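Local coordinates for protein acetone carboxylase alpha subunit (Xanthobacter autotrophicus Py2, PDB 5M45) that forms the alpha subunit of a multi-subunit carboxylase, belongs to the hydantoinase B/oxoprolinase family and holds a manganese ion, at residues G172-P184 with M223-R237. Residues are numbered along the deposited sequence; the frame is centred on the assembly and turned at random.
Sequences GVTHVIDTGAVGP and MVRTTRYWMLDERTR. With MN (manganese (II) ion), chain M.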
loop_
_atom_site.group_PDB
_atom_site.type_symbol
_atom_site.label_atom_id
_atom_site.label_comp_id
_atom_site.label_asym_id
_atom_site.label_seq_id
_atom_site.Cartn_x
_atom_site.Cartn_y
_atom_site.Cartn_z
ATOM N N GLY A 172 -2.830 22.270 1.275
ATOM C CA GLY A 172 -1.902 22.356 0.142
ATOM C C GLY A 172 -1.759 21.025 -0.575
ATOM O O GLY A 172 -1.660 19.971 0.074
ATOM N N VAL A 173 -1.810 21.052 -1.907
ATOM C CA VAL A 173 -1.723 19.844 -2.750
ATOM C C VAL A 173 -0.588 19.961 -3.754
ATOM O O VAL A 173 -0.360 21.056 -4.303
ATOM C CB VAL A 173 -3.055 19.538 -3.457
ATOM C CG1 VAL A 173 -3.501 20.710 -4.345
ATOM C CG2 VAL A 173 -2.976 18.252 -4.296
ATOM N N THR A 174 0.131 18.856 -3.980
ATOM C CA THR A 174 1.068 18.722 -5.111
ATOM C C THR A 174 0.776 17.412 -5.856
ATOM O O THR A 174 0.565 16.362 -5.219
ATOM C CB THR A 174 2.550 18.629 -4.689
ATOM O OG1 THR A 174 2.711 17.565 -3.745
ATOM C CG2 THR A 174 3.054 19.911 -4.061
ATOM N N HIS A 175 0.787 17.455 -7.179
ATOM C CA HIS A 175 0.841 16.220 -7.977
ATOM C C HIS A 175 2.259 15.636 -7.915
ATOM O O HIS A 175 3.191 16.280 -8.393
ATOM C CB HIS A 175 0.465 16.465 -9.449
ATOM C CG HIS A 175 0.608 15.229 -10.294
ATOM N ND1 HIS A 175 -0.458 14.446 -10.669
ATOM C CD2 HIS A 175 1.721 14.580 -10.729
ATOM C CE1 HIS A 175 -0.015 13.382 -11.324
ATOM N NE2 HIS A 175 1.301 13.444 -11.382
ATOM N N VAL A 176 2.412 14.443 -7.323
ATOM C CA VAL A 176 3.747 13.759 -7.230
ATOM C C VAL A 176 3.940 12.783 -8.396
ATOM O O VAL A 176 2.952 12.324 -9.019
ATOM C CB VAL A 176 3.969 13.041 -5.882
ATOM C CG1 VAL A 176 3.744 14.017 -4.721
ATOM C CG2 VAL A 176 3.054 11.799 -5.717
ATOM N N ILE A 177 5.196 12.437 -8.681
ATOM C CA ILE A 177 5.518 11.638 -9.863
ATOM C C ILE A 177 4.909 10.221 -9.782
ATOM O O ILE A 177 4.322 9.738 -10.769
ATOM C CB ILE A 177 7.046 11.573 -10.151
ATOM C CG1 ILE A 177 7.600 12.981 -10.381
ATOM C CG2 ILE A 177 7.333 10.643 -11.368
ATOM C CD1 ILE A 177 9.125 13.054 -10.381
ATOM N N ASP A 178 5.050 9.554 -8.640
ATOM C CA ASP A 178 4.467 8.240 -8.450
ATOM C C ASP A 178 4.166 7.948 -6.988
ATOM O O ASP A 178 4.796 8.548 -6.080
ATOM C CB ASP A 178 5.310 7.106 -9.073
ATOM C CG ASP A 178 6.417 6.566 -8.139
ATOM O OD1 ASP A 178 7.465 7.234 -7.961
ATOM O OD2 ASP A 178 6.270 5.443 -7.594
ATOM N N THR A 179 3.216 7.004 -6.779
ATOM C CA THR A 179 2.860 6.520 -5.468
ATOM C C THR A 179 3.029 5.004 -5.324
ATOM O O THR A 179 2.424 4.401 -4.447
ATOM C CB THR A 179 1.425 6.958 -5.040
ATOM O OG1 THR A 179 0.486 6.737 -6.089
ATOM C CG2 THR A 179 1.416 8.445 -4.701
ATOM N N GLY A 180 3.891 4.389 -6.124
ATOM C CA GLY A 180 4.163 2.967 -5.949
ATOM C C GLY A 180 2.970 2.095 -6.313
ATOM O O GLY A 180 2.632 1.152 -5.571
ATOM N N ALA A 181 2.344 2.399 -7.445
ATOM C CA ALA A 181 1.356 1.488 -8.067
ATOM C C ALA A 181 2.097 0.434 -8.874
ATOM O O ALA A 181 3.304 0.555 -9.114
ATOM C CB ALA A 181 0.385 2.271 -8.951
ATOM N N VAL A 182 1.367 -0.607 -9.274
ATOM C CA VAL A 182 1.887 -1.691 -10.141
ATOM C C VAL A 182 2.594 -1.108 -11.396
ATOM O O VAL A 182 3.733 -1.492 -11.707
ATOM C CB VAL A 182 0.766 -2.675 -10.537
ATOM C CG1 VAL A 182 1.219 -3.656 -11.631
ATOM C CG2 VAL A 182 0.266 -3.424 -9.284
ATOM N N GLY A 183 1.936 -0.180 -12.071
ATOM C CA GLY A 183 2.542 0.528 -13.211
ATOM C C GLY A 183 3.396 1.731 -12.784
ATOM O O GLY A 183 2.997 2.476 -11.888
ATOM N N PRO A 184 4.553 1.939 -13.443
ATOM C CA PRO A 184 5.456 3.041 -13.125
ATOM C C PRO A 184 5.113 4.346 -13.818
ATOM O O PRO A 184 5.522 4.587 -14.952
ATOM C CB PRO A 184 6.813 2.532 -13.617
ATOM C CG PRO A 184 6.479 1.648 -14.782
ATOM C CD PRO A 184 5.168 1.000 -14.404
ATOM N N MET A 223 7.653 3.344 0.026
ATOM C CA MET A 223 6.494 2.865 -0.710
ATOM C C MET A 223 6.323 3.539 -2.096
ATOM O O MET A 223 5.273 3.337 -2.753
ATOM C CB MET A 223 5.210 3.060 0.139
ATOM C CG MET A 223 5.138 2.240 1.430
ATOM S SD MET A 223 5.640 0.521 1.306
ATOM C CE MET A 223 4.375 -0.148 0.195
ATOM N N VAL A 224 7.321 4.306 -2.526
ATOM C CA VAL A 224 7.337 4.992 -3.830
ATOM C C VAL A 224 8.694 4.759 -4.530
ATOM O O VAL A 224 9.689 4.414 -3.901
ATOM C CB VAL A 224 7.023 6.522 -3.701
ATOM C CG1 VAL A 224 5.741 6.764 -2.896
ATOM C CG2 VAL A 224 8.171 7.329 -3.100
ATOM N N ARG A 225 8.688 4.900 -5.856
ATOM C CA ARG A 225 9.912 4.874 -6.651
ATOM C C ARG A 225 10.746 6.156 -6.524
ATOM O O ARG A 225 11.986 6.094 -6.289
ATOM C CB ARG A 225 9.605 4.562 -8.129
ATOM C CG ARG A 225 8.974 3.191 -8.364
ATOM C CD ARG A 225 8.514 3.063 -9.806
ATOM N NE ARG A 225 7.860 1.807 -10.153
ATOM C CZ ARG A 225 6.592 1.484 -9.894
ATOM N NH1 ARG A 225 5.803 2.292 -9.237
ATOM N NH2 ARG A 225 6.098 0.304 -10.316
ATOM N N THR A 226 10.086 7.309 -6.688
ATOM C CA THR A 226 10.767 8.617 -6.812
ATOM C C THR A 226 10.957 9.320 -5.449
ATOM O O THR A 226 10.512 10.459 -5.222
ATOM C CB THR A 226 10.031 9.517 -7.842
ATOM O OG1 THR A 226 8.630 9.610 -7.511
ATOM C CG2 THR A 226 10.220 8.925 -9.269
ATOM N N THR A 227 11.628 8.618 -4.533
ATOM C CA THR A 227 11.744 9.043 -3.127
ATOM C C THR A 227 12.185 10.506 -2.914
ATOM O O THR A 227 11.544 11.238 -2.143
ATOM C CB THR A 227 12.697 8.095 -2.385
ATOM O OG1 THR A 227 12.197 6.745 -2.485
ATOM C CG2 THR A 227 12.817 8.501 -0.909
ATOM N N ARG A 228 13.285 10.922 -3.546
ATOM C CA ARG A 228 13.818 12.268 -3.327
ATOM C C ARG A 228 12.790 13.333 -3.798
ATOM O O ARG A 228 12.602 14.348 -3.147
ATOM C CB ARG A 228 15.188 12.475 -4.039
ATOM C CG ARG A 228 15.784 13.855 -3.793
ATOM C CD ARG A 228 17.117 14.187 -4.585
ATOM N NE ARG A 228 17.046 13.888 -6.042
ATOM C CZ ARG A 228 17.374 12.699 -6.599
ATOM N NH1 ARG A 228 17.764 11.651 -5.852
ATOM N NH2 ARG A 228 17.291 12.528 -7.936
ATOM N N TYR A 229 12.125 13.063 -4.928
ATOM C CA TYR A 229 11.126 13.979 -5.502
ATOM C C TYR A 229 9.910 14.075 -4.586
ATOM O O TYR A 229 9.440 15.178 -4.296
ATOM C CB TYR A 229 10.730 13.534 -6.928
ATOM C CG TYR A 229 11.896 13.573 -7.907
ATOM C CD1 TYR A 229 12.682 12.432 -8.104
ATOM C CD2 TYR A 229 12.181 14.718 -8.661
ATOM C CE1 TYR A 229 13.775 12.441 -8.974
ATOM C CE2 TYR A 229 13.238 14.744 -9.548
ATOM C CZ TYR A 229 14.016 13.595 -9.725
ATOM O OH TYR A 229 15.082 13.616 -10.593
ATOM N N TRP A 230 9.456 12.916 -4.094
ATOM C CA TRP A 230 8.413 12.812 -3.038
ATOM C C TRP A 230 8.728 13.705 -1.803
ATOM O O TRP A 230 7.869 14.441 -1.320
ATOM C CB TRP A 230 8.231 11.322 -2.594
ATOM C CG TRP A 230 7.443 11.147 -1.353
ATOM C CD1 TRP A 230 7.910 11.235 -0.070
ATOM C CD2 TRP A 230 6.024 10.916 -1.248
ATOM N NE1 TRP A 230 6.881 11.049 0.824
ATOM C CE2 TRP A 230 5.712 10.867 0.127
ATOM C CE3 TRP A 230 4.994 10.752 -2.179
ATOM C CZ2 TRP A 230 4.409 10.626 0.604
ATOM C CZ3 TRP A 230 3.688 10.482 -1.709
ATOM C CH2 TRP A 230 3.421 10.446 -0.309
ATOM N N MET A 231 9.956 13.591 -1.311
ATOM C CA MET A 231 10.402 14.300 -0.086
ATOM C C MET A 231 10.321 15.834 -0.258
ATOM O O MET A 231 9.795 16.546 0.627
ATOM C CB MET A 231 11.821 13.878 0.329
ATOM C CG MET A 231 11.897 12.451 0.908
ATOM S SD MET A 231 13.582 11.824 1.145
ATOM C CE MET A 231 14.008 12.775 2.579
ATOM N N LEU A 232 10.803 16.332 -1.416
ATOM C CA LEU A 232 10.779 17.764 -1.650
ATOM C C LEU A 232 9.350 18.296 -1.970
ATOM O O LEU A 232 9.040 19.461 -1.660
ATOM C CB LEU A 232 11.840 18.194 -2.681
ATOM C CG LEU A 232 13.283 18.078 -2.146
ATOM C CD1 LEU A 232 14.325 18.072 -3.250
ATOM C CD2 LEU A 232 13.599 19.173 -1.141
ATOM N N ASP A 233 8.486 17.471 -2.581
ATOM C CA ASP A 233 7.067 17.836 -2.747
ATOM C C ASP A 233 6.363 17.988 -1.380
ATOM O O ASP A 233 5.534 18.894 -1.183
ATOM C CB ASP A 233 6.314 16.840 -3.674
ATOM C CG ASP A 233 6.726 16.983 -5.166
ATOM O OD1 ASP A 233 7.335 18.019 -5.568
ATOM O OD2 ASP A 233 6.440 16.051 -5.981
ATOM N N GLU A 234 6.729 17.140 -0.417
ATOM C CA GLU A 234 6.187 17.255 0.919
ATOM C C GLU A 234 6.618 18.560 1.630
ATOM O O GLU A 234 5.792 19.234 2.258
ATOM C CB GLU A 234 6.507 16.005 1.763
ATOM C CG GLU A 234 6.116 16.101 3.244
ATOM C CD GLU A 234 6.205 14.757 3.959
ATOM O OE1 GLU A 234 7.303 14.143 3.946
ATOM O OE2 GLU A 234 5.168 14.328 4.528
ATOM N N ARG A 235 7.903 18.900 1.545
ATOM C CA ARG A 235 8.391 20.158 2.126
ATOM C C ARG A 235 7.731 21.379 1.459
ATOM O O ARG A 235 7.424 22.355 2.156
ATOM C CB ARG A 235 9.929 20.255 2.088
ATOM C CG ARG A 235 10.634 19.115 2.847
ATOM C CD ARG A 235 10.308 19.129 4.362
ATOM N NE ARG A 235 10.920 18.040 5.063
ATOM C CZ ARG A 235 10.896 17.875 6.394
ATOM N NH1 ARG A 235 11.482 16.827 6.958
ATOM N NH2 ARG A 235 10.285 18.731 7.202
ATOM N N THR A 236 7.490 21.301 0.137
ATOM C CA THR A 236 6.713 22.297 -0.604
ATOM C C THR A 236 5.317 22.541 -0.009
ATOM O O THR A 236 4.915 23.694 0.197
ATOM C CB THR A 236 6.544 21.868 -2.111
ATOM O OG1 THR A 236 7.852 21.826 -2.728
ATOM C CG2 THR A 236 5.674 22.820 -2.871
ATOM N N ARG A 237 4.590 21.464 0.282
ATOM C CA ARG A 237 3.233 21.592 0.832
ATOM C C ARG A 237 3.253 22.198 2.262
ATOM O O ARG A 237 2.450 23.093 2.583
ATOM C CB ARG A 237 2.495 20.245 0.870
ATOM C CG ARG A 237 2.217 19.612 -0.491
ATOM C CD ARG A 237 1.370 18.337 -0.403
ATOM N NE ARG A 237 1.953 17.299 0.459
ATOM C CZ ARG A 237 2.802 16.356 0.066
ATOM N NH1 ARG A 237 3.225 16.259 -1.187
ATOM N NH2 ARG A 237 3.249 15.473 0.955
HETATM MN MN MN M . -2.692 14.701 -10.165
HETATM O O HOH W 1 5.878 16.164 -8.550
HETATM O O HOH W 2 7.270 13.410 -6.721
HETATM O O HOH W 3 6.808 10.737 -5.693
HETATM O O HOH W 4 3.311 1.441 -2.836
#
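Strand 172-175 runs nearly antiparallel to helix 227-237, their axes 155° apart and 8.2 Å at closest approach, and beyond it the loop 176-184 follows residues 223-226 ahead of the helix. D178 is the polar centre of the contact. Its chi1 of 87° sets CG between the backbone N and the carbonyl carbon, and each carboxylate oxygen takes two bonds. OD1 receives T226 N through its syn lone pair and, on the anti side, the T226 hydroxyl (OG1 to OD1 2.7 Å). OD2 offers its syn lone pair to R225 N at 3.0 Å in a nearly straight bond, and also accepts G180 N, closing an Asx turn. R225 reaches along the loop with an extended chain; NH1 and NH2 grip A181 O end-on, at 3.0 and 3.1 Å, in the guanidinium plane, while P184 lies over one face. A looser salt bridge links NH1 to D178 OD2 at 3.6 Å.

Nearer the helix, I177 CD1 makes an off-centre CH-pi contact with Y229, and V176 CG2 meets the edge of the W230 indole. Two waters join D233 OD2 to H175 O and to I177 N. At the strand, R237 bends at chi3 (-57°), and its NH1 meets T174 OG1 in the guanidinium plane, 2.9 Å away; its NE goes to T156 on the adjacent strand 153-162.

H175 points away from the helix and binds manganese through ND1, with H150 and D153 completing the protein ligands, while its NE2 bonds S186. The backbone carbonyls of V224 and R225 are held by R393 of the second subunit. The buried D178 carboxylate is thus satisfied by four N-H or O-H donors and a nearby arginine, which would favour its ionised form and tie the loop leaving the metal-binding strand to the helix start.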